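Local coordinates for protein carbonic anhydrase (Unidentified, PDB 3R1W) that probably catalyses the reversible hydration of carbon dioxide to bicarbonate, as a trimeric gamma-class carbonic anhydrase built on a left-handed beta-helix, at residues 66-71 with 173-178. Residues are numbered along the deposited sequence; the frame is centred on the assembly and turned at random.
Sequences SVQDGS and GNYVRL
The side-chain amide of Gln-68 lies almost flat over one face of the Tyr-175 ring, the two planes 11° apart, with Gln-68 NE2 3.4 Å from Tyr-175 CZ and displaced toward the rim. On the opposite face, from about one turn further along the same helix, Leu-178 CD2 sits 3.9 Å above the plane of the Tyr-175 ring. Ser-66 comes in obliquely, its CB 3.9 Å from Tyr-175 CD1, and Trp-47 meets the same ring at a steep angle. The Gln-68 chain runs extended beyond CG (chi2 174°), which carries its amide out over the phenol; a weak bond from Gln-68 NE2 to Ser-66 OG, 3.4 Å long, may help hold the amide's turn. In the hexapeptide-repeat beta-helix, strand 66-67 belongs to one wall of the coils, and the C-terminal helix 162-184 packs along that wall, with Tyr-175 reaching from the helix onto the outer side of that wall. From Gln-68 to Ser-71 the chain makes a type II beta turn, where Gln-68 O accepts from both Ser-71 N (3.0 Å) and Ser-71 OG (2.8 Å). Tyr-175 OH is hydrogen-bonded to Arg-53 of a second subunit, an arginine that also makes a salt bridge to Asp-69. A leucine in place of Tyr-175 would probably leave the Gln-68 amide without its flat support and Arg-53 of the neighbouring subunit without its phenol partner.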
ATOM      1  N   SER B  66      -6.001  16.451  -1.001  1.00  5.16           N
ATOM      2  CA  SER B  66      -5.151  15.627  -0.154  1.00  6.36           C
ATOM      3  C   SER B  66      -4.778  14.350  -0.883  1.00  7.99           C
ATOM      4  O   SER B  66      -5.578  13.795  -1.640  1.00  8.37           O
ATOM      5  CB  SER B  66      -5.818  15.310   1.190  1.00  9.18           C
ATOM      6  OG  SER B  66      -6.990  14.530   1.036  1.00  6.38           O
ATOM      7  N   VAL B  67      -3.544  13.919  -0.670  1.00  5.74           N
ATOM      8  CA  VAL B  67      -3.046  12.650  -1.174  1.00  5.20           C
ATOM      9  C   VAL B  67      -2.648  11.863   0.065  1.00  7.65           C
ATOM     10  O   VAL B  67      -1.599  12.108   0.641  1.00  6.00           O
ATOM     11  CB  VAL B  67      -1.813  12.855  -2.071  1.00  8.50           C
ATOM     12  CG1 VAL B  67      -1.285  11.509  -2.578  1.00  6.73           C
ATOM     13  CG2 VAL B  67      -2.163  13.778  -3.240  1.00  8.45           C
ATOM     14  N   GLN B  68      -3.497  10.932   0.487  1.00  6.25           N
ATOM     15  CA  GLN B  68      -3.338  10.329   1.810  1.00  4.85           C
ATOM     16  C   GLN B  68      -2.359   9.155   1.904  1.00  5.40           C
ATOM     17  O   GLN B  68      -1.833   8.664   0.898  1.00  8.15           O
ATOM     18  CB  GLN B  68      -4.704   9.976   2.405  1.00  4.97           C
ATOM     19  CG  GLN B  68      -5.542  11.231   2.638  1.00  7.39           C
ATOM     20  CD  GLN B  68      -6.952  10.920   3.090  1.00 12.83           C
ATOM     21  OE1 GLN B  68      -7.269   9.780   3.437  1.00 12.77           O
ATOM     22  NE2 GLN B  68      -7.812  11.932   3.075  1.00 12.46           N
ATOM     23  N   ASP B  69      -2.127   8.734   3.141  1.00  5.01           N
ATOM     24  CA  ASP B  69      -1.016   7.857   3.508  1.00  6.48           C
ATOM     25  C   ASP B  69      -0.915   6.646   2.602  1.00  6.46           C
ATOM     26  O   ASP B  69      -1.891   5.922   2.426  1.00  6.09           O
ATOM     27  CB  ASP B  69      -1.205   7.367   4.950  1.00  6.83           C
ATOM     28  CG  ASP B  69      -1.772   8.452   5.869  1.00  8.87           C
ATOM     29  OD1 ASP B  69      -2.937   8.863   5.660  1.00  7.32           O
ATOM     30  OD2 ASP B  69      -1.067   8.878   6.811  1.00  7.86           O
ATOM     31  N   GLY B  70       0.268   6.420   2.036  1.00  4.53           N
ATOM     32  CA  GLY B  70       0.498   5.192   1.304  1.00  8.04           C
ATOM     33  C   GLY B  70      -0.057   5.186  -0.110  1.00  6.70           C
ATOM     34  O   GLY B  70       0.042   4.171  -0.795  1.00  7.53           O
ATOM     35  N   SER B  71      -0.620   6.308  -0.560  1.00  5.07           N
ATOM     36  CA  SER B  71      -1.110   6.396  -1.943  1.00  3.21           C
ATOM     37  C   SER B  71       0.060   6.425  -2.917  1.00  8.17           C
ATOM     38  O   SER B  71       1.159   6.875  -2.573  1.00  8.15           O
ATOM     39  CB  SER B  71      -1.978   7.648  -2.148  1.00  6.60           C
ATOM     40  OG  SER B  71      -3.167   7.595  -1.373  1.00 11.70           O
ATOM     41  N   GLY B 173     -11.950  20.739   3.362  1.00  7.57           N
ATOM     42  CA  GLY B 173     -11.637  21.823   4.281  1.00  9.05           C
ATOM     43  C   GLY B 173     -11.105  21.301   5.606  1.00  8.82           C
ATOM     44  O   GLY B 173     -10.214  21.892   6.204  1.00  9.23           O
ATOM     45  N   ASN B 174     -11.660  20.189   6.075  1.00  5.09           N
ATOM     46  CA  ASN B 174     -11.168  19.578   7.306  1.00  5.64           C
ATOM     47  C   ASN B 174      -9.720  19.141   7.141  1.00  6.79           C
ATOM     48  O   ASN B 174      -8.927  19.251   8.072  1.00  5.85           O
ATOM     49  CB  ASN B 174     -12.021  18.379   7.707  1.00  4.84           C
ATOM     50  CG  ASN B 174     -11.542  17.747   9.008  1.00 15.57           C
ATOM     51  OD1 ASN B 174     -11.519  18.403  10.051  1.00 20.49           O
ATOM     52  ND2 ASN B 174     -11.150  16.485   8.950  1.00 16.15           N
ATOM     53  N   TYR B 175      -9.370  18.655   5.950  1.00  6.61           N
ATOM     54  CA  TYR B 175      -7.986  18.237   5.703  1.00  4.86           C
ATOM     55  C   TYR B 175      -7.025  19.419   5.544  1.00  8.81           C
ATOM     56  O   TYR B 175      -5.843  19.314   5.882  1.00  8.35           O
ATOM     57  CB  TYR B 175      -7.874  17.230   4.540  1.00  8.88           C
ATOM     58  CG  TYR B 175      -7.592  15.836   5.068  1.00 10.18           C
ATOM     59  CD1 TYR B 175      -6.308  15.307   5.031  1.00 10.73           C
ATOM     60  CD2 TYR B 175      -8.603  15.076   5.652  1.00 12.36           C
ATOM     61  CE1 TYR B 175      -6.041  14.039   5.539  1.00 13.72           C
ATOM     62  CE2 TYR B 175      -8.346  13.812   6.170  1.00 12.74           C
ATOM     63  CZ  TYR B 175      -7.059  13.304   6.110  1.00 14.10           C
ATOM     64  OH  TYR B 175      -6.786  12.050   6.609  1.00 13.87           O
ATOM     65  N   VAL B 176      -7.534  20.544   5.050  1.00  7.14           N
ATOM     66  CA  VAL B 176      -6.738  21.776   5.035  1.00  8.43           C
ATOM     67  C   VAL B 176      -6.395  22.199   6.468  1.00  9.22           C
ATOM     68  O   VAL B 176      -5.245  22.531   6.780  1.00  7.64           O
ATOM     69  CB  VAL B 176      -7.455  22.917   4.275  1.00  8.98           C
ATOM     70  CG1 VAL B 176      -6.752  24.262   4.519  1.00 12.26           C
ATOM     71  CG2 VAL B 176      -7.525  22.602   2.779  1.00 10.82           C
ATOM     72  N   ARG B 177      -7.392  22.188   7.350  1.00  6.28           N
ATOM     73  CA  ARG B 177      -7.142  22.510   8.746  1.00  7.76           C
ATOM     74  C   ARG B 177      -6.184  21.515   9.402  1.00  9.41           C
ATOM     75  O   ARG B 177      -5.333  21.909  10.197  1.00  8.79           O
ATOM     76  CB  ARG B 177      -8.452  22.614   9.542  1.00  9.88           C
ATOM     77  CG  ARG B 177      -9.287  23.838   9.190  1.00 25.13           C
ATOM     78  CD  ARG B 177     -10.427  24.033  10.185  1.00 39.12           C
ATOM     79  NE  ARG B 177     -11.306  22.868  10.239  1.00 44.97           N
ATOM     80  CZ  ARG B 177     -12.317  22.662   9.401  1.00 46.45           C
ATOM     81  NH1 ARG B 177     -12.572  23.545   8.445  1.00 49.18           N
ATOM     82  NH2 ARG B 177     -13.070  21.575   9.515  1.00 44.00           N
ATOM     83  N   LEU B 178      -6.317  20.232   9.059  1.00  7.43           N
ATOM     84  CA  LEU B 178      -5.482  19.189   9.652  1.00  6.34           C
ATOM     85  C   LEU B 178      -4.046  19.370   9.188  1.00  6.12           C
ATOM     86  O   LEU B 178      -3.090  19.270   9.966  1.00  5.74           O
ATOM     87  CB  LEU B 178      -5.981  17.807   9.229  1.00  5.15           C
ATOM     88  CG  LEU B 178      -5.208  16.640   9.837  1.00  5.85           C
ATOM     89  CD1 LEU B 178      -5.255  16.713  11.371  1.00  8.33           C
ATOM     90  CD2 LEU B 178      -5.773  15.311   9.314  1.00  5.96           C
TER